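Local coordinates for protein alcohol dehydrogenase (Escherichia coli, PDB 5VM2) that is a zinc-binding member of the alcohol dehydrogenase family, of unknown specificity, that probably oxidises or reduces its substrate with NAD(H) or NADP(H), at residues Val166-Ala177 and Cys188-Val199; Pro255-Ile266 and Lys280-Val290. All blocks are in the same frame, centred on the assembly; numbering follows the deposited sequence.

Interaction 1. Residues Val166-Ala177 and Cys188-Val199; sequences VKPGKKIIILGA and CKCLGATEIAVV
Val166 packs against the C-terminal end of helix 179-190 and the residues after it: with CG1 anti to the backbone N (chi1 171°), that branch meets Ala193 CB at 3.6 Å and packs on Leu191 CB, while CG2 turns to the sulfur of Cys188. Pro168 lies along the Gly192 carbonyl, its CA 3.5 Å from Gly192 O; Gly192 is the C-prime residue of the Schellman motif that ends the helix. Pro168 and Gly169 are the central residues of a type II turn from Lys167 to Lys170, and two waters bridge this turn to Thr194, one from Gly169 N to Thr194 OG1, the other from Lys170 O to Thr194 N. Lys171, bent at chi3 and chi4, folds alongside Glu195 into a long salt bridge, NZ to OE1 3.5 Å, and also makes a cation-pi contact with Phe232. From Ile172 the strands run parallel, 17° apart, as the first beta-alpha-beta unit of a Rossmann fold. Ile172 N donates to Glu195 O (2.9 Å), and its carbonyl receives Ala197 N; on the helix-facing side Ile172 CD1 touches both Cys188 SG, at 3.6 Å, and Ala193 CB. Ile173 faces helix 225-232 instead. Ile174 repeats the pattern, N to Ala197 O 2.7 Å, with CD1 beside Ile196 CG2 at 3.8 Å. Leu175 CD2 rests on Val199 CB. Gly176, in a GxGxxG-like turn consistent with dinucleotide binding, closes the ladder on Val199 O, and Ala177 CB touches Val198 CG1 at 3.7 Å.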
loop_
_atom_site.group_PDB
_atom_site.type_symbol
_atom_site.label_atom_id
_atom_site.label_comp_id
_atom_site.label_asym_id
_atom_site.label_seq_id
_atom_site.Cartn_x
_atom_site.Cartn_y
_atom_site.Cartn_z
ATOM N N VAL A 166 9.750 -9.083 12.690
ATOM C CA VAL A 166 10.703 -8.051 13.076
ATOM C C VAL A 166 10.702 -7.905 14.591
ATOM O O VAL A 166 9.645 -7.897 15.238
ATOM C CB VAL A 166 10.365 -6.722 12.381
ATOM C CG1 VAL A 166 11.217 -5.583 12.954
ATOM C CG2 VAL A 166 10.574 -6.845 10.881
ATOM N N LYS A 167 11.895 -7.793 15.161
ATOM C CA LYS A 167 12.071 -7.732 16.604
ATOM C C LYS A 167 13.347 -6.957 16.891
ATOM O O LYS A 167 14.206 -6.825 16.012
ATOM C CB LYS A 167 12.155 -9.139 17.218
ATOM C CG LYS A 167 10.819 -9.859 17.362
ATOM C CD LYS A 167 10.143 -9.527 18.681
ATOM C CE LYS A 167 8.720 -10.067 18.731
ATOM N NZ LYS A 167 7.783 -9.242 17.924
ATOM N N PRO A 168 13.495 -6.425 18.106
ATOM C CA PRO A 168 14.800 -5.874 18.494
ATOM C C PRO A 168 15.866 -6.945 18.324
ATOM O O PRO A 168 15.607 -8.136 18.514
ATOM C CB PRO A 168 14.611 -5.493 19.967
ATOM C CG PRO A 168 13.142 -5.377 20.163
ATOM C CD PRO A 168 12.492 -6.299 19.182
ATOM N N GLY A 169 17.063 -6.522 17.922
ATOM C CA GLY A 169 18.161 -7.434 17.701
ATOM C C GLY A 169 18.235 -8.021 16.308
ATOM O O GLY A 169 19.168 -8.789 16.026
ATOM N N LYS A 170 17.288 -7.699 15.434
ATOM C CA LYS A 170 17.321 -8.138 14.046
ATOM C C LYS A 170 17.766 -6.971 13.175
ATOM O O LYS A 170 17.125 -5.913 13.170
ATOM C CB LYS A 170 15.958 -8.666 13.605
ATOM C CG LYS A 170 15.561 -9.917 14.372
ATOM C CD LYS A 170 14.349 -10.611 13.786
ATOM C CE LYS A 170 14.208 -12.010 14.387
ATOM N NZ LYS A 170 12.892 -12.637 14.080
ATOM N N LYS A 171 18.876 -7.153 12.466
ATOM C CA LYS A 171 19.370 -6.124 11.563
ATOM C C LYS A 171 18.603 -6.218 10.256
ATOM O O LYS A 171 18.448 -7.309 9.702
ATOM C CB LYS A 171 20.867 -6.286 11.312
ATOM C CG LYS A 171 21.718 -6.112 12.548
ATOM C CD LYS A 171 23.191 -6.027 12.186
ATOM C CE LYS A 171 23.488 -4.769 11.393
ATOM N NZ LYS A 171 23.445 -3.542 12.238
ATOM N N ILE A 172 18.138 -5.076 9.757
ATOM C CA ILE A 172 17.190 -5.041 8.651
ATOM C C ILE A 172 17.754 -4.191 7.519
ATOM O O ILE A 172 18.336 -3.124 7.751
ATOM C CB ILE A 172 15.822 -4.512 9.128
ATOM C CG1 ILE A 172 15.225 -5.500 10.138
ATOM C CG2 ILE A 172 14.864 -4.301 7.958
ATOM C CD1 ILE A 172 13.808 -5.217 10.505
ATOM N N ILE A 173 17.597 -4.688 6.292
ATOM C CA ILE A 173 17.901 -3.946 5.076
ATOM C C ILE A 173 16.613 -3.833 4.279
ATOM O O ILE A 173 15.962 -4.846 4.000
ATOM C CB ILE A 173 18.990 -4.627 4.236
ATOM C CG1 ILE A 173 20.312 -4.684 5.002
ATOM C CG2 ILE A 173 19.167 -3.881 2.921
ATOM C CD1 ILE A 173 21.387 -5.481 4.294
ATOM N N ILE A 174 16.246 -2.611 3.920
ATOM C CA ILE A 174 15.078 -2.349 3.095
ATOM C C ILE A 174 15.565 -1.846 1.742
ATOM O O ILE A 174 16.197 -0.785 1.654
ATOM C CB ILE A 174 14.138 -1.341 3.766
ATOM C CG1 ILE A 174 13.567 -1.965 5.047
ATOM C CG2 ILE A 174 13.025 -0.931 2.815
ATOM C CD1 ILE A 174 12.755 -1.028 5.858
ATOM N N LEU A 175 15.290 -2.617 0.693
ATOM C CA LEU A 175 15.649 -2.230 -0.668
ATOM C C LEU A 175 14.481 -1.450 -1.260
ATOM O O LEU A 175 13.434 -2.025 -1.580
ATOM C CB LEU A 175 15.988 -3.458 -1.508
ATOM C CG LEU A 175 17.128 -4.337 -0.982
ATOM C CD1 LEU A 175 17.365 -5.516 -1.918
ATOM C CD2 LEU A 175 18.406 -3.534 -0.792
ATOM N N GLY A 176 14.650 -0.137 -1.379
ATOM C CA GLY A 176 13.593 0.709 -1.892
ATOM C C GLY A 176 13.089 1.677 -0.845
ATOM O O GLY A 176 12.706 1.274 0.257
ATOM N N ALA A 177 13.103 2.963 -1.176
ATOM C CA ALA A 177 12.599 4.011 -0.300
ATOM C C ALA A 177 11.460 4.777 -0.966
ATOM O O ALA A 177 11.263 5.968 -0.704
ATOM C CB ALA A 177 13.724 4.957 0.119
ATOM N N CYS A 188 8.898 -1.522 10.673
ATOM C CA CYS A 188 10.019 -2.150 11.369
ATOM C C CYS A 188 10.365 -1.396 12.648
ATOM O O CYS A 188 10.682 -2.012 13.672
ATOM C CB CYS A 188 11.237 -2.237 10.451
ATOM S SG CYS A 188 11.041 -3.412 9.091
ATOM N N LYS A 189 10.301 -0.062 12.608
ATOM C CA LYS A 189 10.545 0.720 13.817
ATOM C C LYS A 189 9.500 0.426 14.885
ATOM O O LYS A 189 9.831 0.277 16.070
ATOM C CB LYS A 189 10.543 2.214 13.490
ATOM C CG LYS A 189 11.676 2.665 12.591
ATOM C CD LYS A 189 12.263 3.983 13.080
ATOM C CE LYS A 189 11.282 5.131 12.892
ATOM N NZ LYS A 189 11.335 6.116 14.012
ATOM N N CYS A 190 8.229 0.339 14.490
ATOM C CA CYS A 190 7.169 0.077 15.457
ATOM C C CYS A 190 7.319 -1.296 16.096
ATOM O O CYS A 190 6.884 -1.496 17.232
ATOM C CB CYS A 190 5.805 0.199 14.783
ATOM S SG CYS A 190 5.380 1.898 14.346
ATOM N N LEU A 191 7.926 -2.245 15.390
ATOM C CA LEU A 191 8.174 -3.576 15.931
ATOM C C LEU A 191 9.499 -3.667 16.682
ATOM O O LEU A 191 9.894 -4.765 17.089
ATOM C CB LEU A 191 8.124 -4.620 14.810
ATOM C CG LEU A 191 6.738 -5.216 14.547
ATOM C CD1 LEU A 191 5.833 -4.209 13.846
ATOM C CD2 LEU A 191 6.853 -6.487 13.730
ATOM N N GLY A 192 10.186 -2.547 16.881
ATOM C CA GLY A 192 11.317 -2.494 17.788
ATOM C C GLY A 192 12.685 -2.671 17.167
ATOM O O GLY A 192 13.680 -2.650 17.901
ATOM N N ALA A 193 12.777 -2.852 15.852
ATOM C CA ALA A 193 14.087 -2.957 15.223
ATOM C C ALA A 193 14.840 -1.643 15.381
ATOM O O ALA A 193 14.259 -0.562 15.262
ATOM C CB ALA A 193 13.944 -3.313 13.743
ATOM N N THR A 194 16.143 -1.740 15.664
ATOM C CA THR A 194 16.975 -0.574 15.925
ATOM C C THR A 194 18.052 -0.336 14.873
ATOM O O THR A 194 18.651 0.746 14.863
ATOM C CB THR A 194 17.656 -0.699 17.297
ATOM O OG1 THR A 194 18.519 -1.843 17.297
ATOM C CG2 THR A 194 16.618 -0.846 18.407
ATOM N N GLU A 195 18.326 -1.311 14.007
ATOM C CA GLU A 195 19.355 -1.188 12.974
ATOM C C GLU A 195 18.680 -1.468 11.639
ATOM O O GLU A 195 18.404 -2.625 11.304
ATOM C CB GLU A 195 20.526 -2.139 13.229
ATOM C CG GLU A 195 21.179 -1.986 14.591
ATOM C CD GLU A 195 22.095 -0.782 14.667
ATOM O OE1 GLU A 195 22.736 -0.454 13.644
ATOM O OE2 GLU A 195 22.170 -0.160 15.747
ATOM N N ILE A 196 18.394 -0.406 10.888
ATOM C CA ILE A 196 17.667 -0.492 9.629
ATOM C C ILE A 196 18.440 0.290 8.582
ATOM O O ILE A 196 18.570 1.512 8.695
ATOM C CB ILE A 196 16.237 0.067 9.741
ATOM C CG1 ILE A 196 15.526 -0.473 10.984
ATOM C CG2 ILE A 196 15.448 -0.258 8.491
ATOM C CD1 ILE A 196 14.136 0.118 11.179
ATOM N N ALA A 197 18.917 -0.401 7.554
ATOM C CA ALA A 197 19.539 0.239 6.405
ATOM C C ALA A 197 18.529 0.307 5.269
ATOM O O ALA A 197 17.787 -0.650 5.031
ATOM C CB ALA A 197 20.791 -0.521 5.958
ATOM N N VAL A 198 18.479 1.449 4.588
ATOM C CA VAL A 198 17.545 1.668 3.488
ATOM C C VAL A 198 18.339 2.055 2.249
ATOM O O VAL A 198 19.179 2.962 2.301
ATOM C CB VAL A 198 16.504 2.750 3.829
ATOM C CG1 VAL A 198 15.638 3.046 2.615
ATOM C CG2 VAL A 198 15.648 2.312 5.009
ATOM N N VAL A 199 18.060 1.376 1.139
ATOM C CA VAL A 199 18.796 1.522 -0.110
ATOM C C VAL A 199 17.844 2.044 -1.176
ATOM O O VAL A 199 16.759 1.484 -1.370
ATOM C CB VAL A 199 19.410 0.182 -0.558
ATOM C CG1 VAL A 199 20.211 0.361 -1.836
ATOM C CG2 VAL A 199 20.265 -0.419 0.552
HETATM O O HOH W 1 17.995 -4.199 18.784
HETATM O O HOH W 2 17.484 -4.028 15.078
#

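Interaction 2. Residues Pro255-Ile266 and Lys280-Val290; sequences PYLVMRGGKIMI and KINREVTIQTV
With chi1 near 58° Arg260 CG sits between the backbone N and carbonyl carbon, whereas Arg283 runs extended from CG to NE; the two side chains thereby lie side by side. Arg283 CD lies over one face of the Arg260 guanidinium, offset toward its rim, 3.3 Å from NH1, and the guanidinium planes are 20° apart, a pairing of like charges at the exposed end of the contact. In the backbone alongside, Gly261 N donates to Arg283 O in a bent bond (2.9 Å, 137°). The Lys280 and Tyr256 side chains cross at about a right angle, bringing NZ of Lys280 obliquely to within 3.4 Å of Tyr256 CD2. Further in, Val258 CG1 meets Ile281 CG2 at 3.7 Å and Val285 CG1 tip to tip. The ladder of parallel strands then starts as Thr286 N binds Gly262 O, continues with Ile264 N to Thr286 O (2.7 Å) and ends at Val290 N to Ile266 O. Ile264 and Ile266 pack on Ile287 on one face; on the other, bends at chi2 and chi3 carry Met265 CE to Val290 CG2, 3.6 Å away. Strand 286-290 thus forms an edge of the six-stranded Rossmann sheet, with strand 238-243 flanking 262-267 on its other side and helix 145-163 covering Met265 and Val290.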
loop_
_atom_site.group_PDB
_atom_site.type_symbol
_atom_site.label_atom_id
_atom_site.label_comp_id
_atom_site.label_asym_id
_atom_site.label_seq_id
_atom_site.Cartn_x
_atom_site.Cartn_y
_atom_site.Cartn_z
ATOM N N PRO A 255 19.744 -12.028 -2.256
ATOM C CA PRO A 255 20.541 -13.185 -1.811
ATOM C C PRO A 255 21.904 -12.816 -1.251
ATOM O O PRO A 255 22.382 -13.462 -0.312
ATOM C CB PRO A 255 20.673 -14.024 -3.091
ATOM C CG PRO A 255 19.469 -13.699 -3.869
ATOM C CD PRO A 255 19.143 -12.267 -3.585
ATOM N N TYR A 256 22.549 -11.793 -1.810
ATOM C CA TYR A 256 23.878 -11.389 -1.373
ATOM C C TYR A 256 23.863 -10.553 -0.099
ATOM O O TYR A 256 24.938 -10.235 0.425
ATOM C CB TYR A 256 24.560 -10.620 -2.506
ATOM C CG TYR A 256 24.687 -11.456 -3.764
ATOM C CD1 TYR A 256 23.715 -11.415 -4.754
ATOM C CD2 TYR A 256 25.769 -12.305 -3.944
ATOM C CE1 TYR A 256 23.825 -12.189 -5.897
ATOM C CE2 TYR A 256 25.891 -13.083 -5.087
ATOM C CZ TYR A 256 24.916 -13.020 -6.057
ATOM O OH TYR A 256 25.036 -13.791 -7.189
ATOM N N LEU A 257 22.683 -10.206 0.420
ATOM C CA LEU A 257 22.562 -9.282 1.539
ATOM C C LEU A 257 22.060 -9.921 2.826
ATOM O O LEU A 257 22.173 -9.294 3.888
ATOM C CB LEU A 257 21.616 -8.128 1.170
ATOM C CG LEU A 257 21.985 -7.319 -0.076
ATOM C CD1 LEU A 257 20.942 -6.248 -0.334
ATOM C CD2 LEU A 257 23.357 -6.697 0.085
ATOM N N VAL A 258 21.512 -11.133 2.760
ATOM C CA VAL A 258 20.849 -11.778 3.891
ATOM C C VAL A 258 21.823 -12.736 4.561
ATOM O O VAL A 258 22.696 -13.333 3.914
ATOM C CB VAL A 258 19.568 -12.512 3.424
ATOM C CG1 VAL A 258 19.919 -13.654 2.490
ATOM C CG2 VAL A 258 18.741 -13.020 4.610
ATOM N N MET A 259 21.675 -12.887 5.874
ATOM C CA MET A 259 22.492 -13.830 6.620
ATOM C C MET A 259 21.942 -15.247 6.479
ATOM O O MET A 259 20.771 -15.460 6.148
ATOM C CB MET A 259 22.532 -13.456 8.100
ATOM C CG MET A 259 21.292 -13.881 8.863
ATOM S SD MET A 259 21.332 -13.434 10.613
ATOM C CE MET A 259 23.079 -13.209 10.898
ATOM N N ARG A 260 22.801 -16.224 6.761
ATOM C CA ARG A 260 22.340 -17.605 6.822
ATOM C C ARG A 260 21.203 -17.727 7.829
ATOM O O ARG A 260 21.204 -17.072 8.876
ATOM C CB ARG A 260 23.494 -18.534 7.193
ATOM C CG ARG A 260 24.162 -18.194 8.512
ATOM C CD ARG A 260 25.390 -19.057 8.735
ATOM N NE ARG A 260 26.386 -18.872 7.684
ATOM C CZ ARG A 260 27.355 -19.738 7.414
ATOM N NH1 ARG A 260 27.458 -20.861 8.114
ATOM N NH2 ARG A 260 28.218 -19.488 6.440
ATOM N N GLY A 261 20.210 -18.544 7.495
ATOM C CA GLY A 261 19.036 -18.662 8.330
ATOM C C GLY A 261 18.118 -17.461 8.336
ATOM O O GLY A 261 17.114 -17.483 9.057
ATOM N N GLY A 262 18.413 -16.424 7.551
ATOM C CA GLY A 262 17.628 -15.207 7.542
ATOM C C GLY A 262 16.433 -15.271 6.607
ATOM O O GLY A 262 16.065 -16.322 6.077
ATOM N N LYS A 263 15.819 -14.106 6.398
ATOM C CA LYS A 263 14.605 -14.009 5.596
ATOM C C LYS A 263 14.735 -12.930 4.534
ATOM O O LYS A 263 15.230 -11.834 4.807
ATOM C CB LYS A 263 13.388 -13.681 6.456
ATOM C CG LYS A 263 12.952 -14.773 7.404
ATOM C CD LYS A 263 11.985 -14.196 8.424
ATOM C CE LYS A 263 11.485 -15.258 9.390
ATOM N NZ LYS A 263 10.744 -14.634 10.516
ATOM N N ILE A 264 14.261 -13.247 3.329
ATOM C CA ILE A 264 14.015 -12.266 2.277
ATOM C C ILE A 264 12.504 -12.132 2.118
ATOM O O ILE A 264 11.807 -13.131 1.916
ATOM C CB ILE A 264 14.666 -12.681 0.946
ATOM C CG1 ILE A 264 16.193 -12.743 1.093
ATOM C CG2 ILE A 264 14.259 -11.713 -0.160
ATOM C CD1 ILE A 264 16.889 -13.455 -0.041
ATOM N N MET A 265 11.997 -10.907 2.229
ATOM C CA MET A 265 10.579 -10.628 2.046
ATOM C C MET A 265 10.403 -9.834 0.762
ATOM O O MET A 265 11.028 -8.784 0.593
ATOM C CB MET A 265 10.006 -9.829 3.218
ATOM C CG MET A 265 10.446 -10.281 4.596
ATOM S SD MET A 265 9.882 -11.928 5.017
ATOM C CE MET A 265 8.097 -11.765 4.919
ATOM N N ILE A 266 9.553 -10.328 -0.124
ATOM C CA ILE A 266 9.236 -9.651 -1.373
ATOM C C ILE A 266 7.886 -8.975 -1.175
ATOM O O ILE A 266 6.834 -9.625 -1.198
ATOM C CB ILE A 266 9.225 -10.622 -2.551
ATOM C CG1 ILE A 266 10.615 -11.233 -2.715
ATOM C CG2 ILE A 266 8.778 -9.920 -3.811
ATOM C CD1 ILE A 266 10.640 -12.382 -3.659
ATOM N N LYS A 280 24.087 -18.968 -2.815
ATOM C CA LYS A 280 24.422 -17.937 -1.840
ATOM C C LYS A 280 23.525 -17.983 -0.609
ATOM O O LYS A 280 23.899 -17.439 0.435
ATOM C CB LYS A 280 24.334 -16.556 -2.494
ATOM C CG LYS A 280 25.169 -15.478 -1.810
ATOM C CD LYS A 280 26.621 -15.526 -2.273
ATOM C CE LYS A 280 27.543 -14.800 -1.301
ATOM N NZ LYS A 280 27.101 -13.407 -1.015
ATOM N N ILE A 281 22.353 -18.610 -0.704
ATOM C CA ILE A 281 21.420 -18.659 0.416
ATOM C C ILE A 281 21.087 -20.108 0.739
ATOM O O ILE A 281 19.965 -20.419 1.154
ATOM C CB ILE A 281 20.142 -17.863 0.104
ATOM C CG1 ILE A 281 19.547 -18.317 -1.232
ATOM C CG2 ILE A 281 20.430 -16.374 0.078
ATOM C CD1 ILE A 281 18.141 -17.797 -1.480
ATOM N N ASN A 282 22.060 -21.003 0.560
ATOM C CA ASN A 282 21.806 -22.429 0.732
ATOM C C ASN A 282 21.656 -22.848 2.188
ATOM O O ASN A 282 21.257 -23.991 2.441
ATOM C CB ASN A 282 22.925 -23.243 0.078
ATOM C CG ASN A 282 24.261 -23.084 0.786
ATOM O OD1 ASN A 282 24.491 -22.112 1.504
ATOM N ND2 ASN A 282 25.152 -24.044 0.575
ATOM N N ARG A 283 21.951 -21.973 3.145
ATOM C CA ARG A 283 21.908 -22.345 4.559
ATOM C C ARG A 283 20.610 -21.868 5.215
ATOM O O ARG A 283 20.598 -21.059 6.147
ATOM C CB ARG A 283 23.139 -21.811 5.280
ATOM C CG ARG A 283 24.369 -22.665 5.007
ATOM C CD ARG A 283 25.558 -22.257 5.851
ATOM N NE ARG A 283 26.611 -23.270 5.838
ATOM C CZ ARG A 283 27.426 -23.493 4.811
ATOM N NH1 ARG A 283 27.317 -22.772 3.701
ATOM N NH2 ARG A 283 28.353 -24.438 4.892
ATOM N N GLU A 284 19.506 -22.403 4.690
ATOM C CA GLU A 284 18.173 -22.306 5.289
ATOM C C GLU A 284 17.636 -20.876 5.301
ATOM O O GLU A 284 16.912 -20.477 6.218
ATOM C CB GLU A 284 18.159 -22.922 6.691
ATOM C CG GLU A 284 18.900 -24.255 6.731
ATOM C CD GLU A 284 18.277 -25.269 7.658
ATOM O OE1 GLU A 284 18.222 -26.456 7.270
ATOM O OE2 GLU A 284 17.858 -24.884 8.769
ATOM N N VAL A 285 17.968 -20.108 4.266
ATOM C CA VAL A 285 17.329 -18.820 4.046
ATOM C C VAL A 285 15.911 -19.044 3.529
ATOM O O VAL A 285 15.627 -20.018 2.818
ATOM C CB VAL A 285 18.166 -17.979 3.061
ATOM C CG1 VAL A 285 17.405 -16.737 2.591
ATOM C CG2 VAL A 285 19.498 -17.587 3.700
ATOM N N THR A 286 15.007 -18.141 3.904
ATOM C CA THR A 286 13.612 -18.185 3.492
ATOM C C THR A 286 13.292 -16.956 2.648
ATOM O O THR A 286 13.616 -15.829 3.037
ATOM C CB THR A 286 12.691 -18.239 4.714
ATOM O OG1 THR A 286 12.812 -19.516 5.358
ATOM C CG2 THR A 286 11.264 -18.024 4.303
ATOM N N ILE A 287 12.678 -17.180 1.490
ATOM C CA ILE A 287 12.138 -16.112 0.656
ATOM C C ILE A 287 10.623 -16.215 0.720
ATOM O O ILE A 287 10.052 -17.255 0.370
ATOM C CB ILE A 287 12.622 -16.217 -0.797
ATOM C CG1 ILE A 287 14.147 -16.186 -0.873
ATOM C CG2 ILE A 287 12.017 -15.099 -1.646
ATOM C CD1 ILE A 287 14.684 -16.486 -2.264
ATOM N N GLN A 288 9.965 -15.150 1.166
ATOM C CA GLN A 288 8.510 -15.156 1.241
ATOM C C GLN A 288 7.951 -13.928 0.547
ATOM O O GLN A 288 8.405 -12.808 0.801
ATOM C CB GLN A 288 8.010 -15.207 2.689
ATOM C CG GLN A 288 6.486 -15.435 2.756
ATOM C CD GLN A 288 5.980 -15.675 4.161
ATOM O OE1 GLN A 288 6.664 -15.370 5.138
ATOM N NE2 GLN A 288 4.774 -16.227 4.272
ATOM N N THR A 289 6.972 -14.141 -0.329
ATOM C CA THR A 289 6.231 -13.032 -0.903
ATOM C C THR A 289 5.212 -12.529 0.108
ATOM O O THR A 289 4.741 -13.274 0.973
ATOM C CB THR A 289 5.532 -13.438 -2.206
ATOM O OG1 THR A 289 4.717 -14.600 -1.993
ATOM C CG2 THR A 289 6.555 -13.733 -3.294
ATOM N N VAL A 290 4.903 -11.241 0.021
ATOM C CA VAL A 290 3.994 -10.584 0.951
ATOM C C VAL A 290 2.891 -9.935 0.132
ATOM O O VAL A 290 3.175 -9.170 -0.796
ATOM C CB VAL A 290 4.717 -9.537 1.821
ATOM C CG1 VAL A 290 3.780 -8.991 2.881
ATOM C CG2 VAL A 290 5.941 -10.147 2.470
HETATM O O HOH W 3 22.990 -16.329 3.155
HETATM O O HOH W 4 14.666 -18.536 7.207
#

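Overall arrangement
Both contacts pair parallel strands of one six-stranded sheet, interaction 1 near its middle and interaction 2 at its 286-290 edge, with strand 238-243 lying between strands 171-175 and 262-267. Their centres are 15 Å apart, and they touch where Leu257 CD1 packs on Leu175 CD2 at 3.7 Å. Interaction 1 is mostly buried: a helix connects its strands, and aliphatic side chains fill both faces, leaving a salt bridge and waters to one end. Interaction 2 is only partly buried; no helix lies between its segments, and its edge strand carries Thr286, Gln288 and Thr289 among the apolar residues. Two arginines meet at its exposed end, whereas the charged pair of interaction 1, Lys171 with Glu195, is of opposite sign.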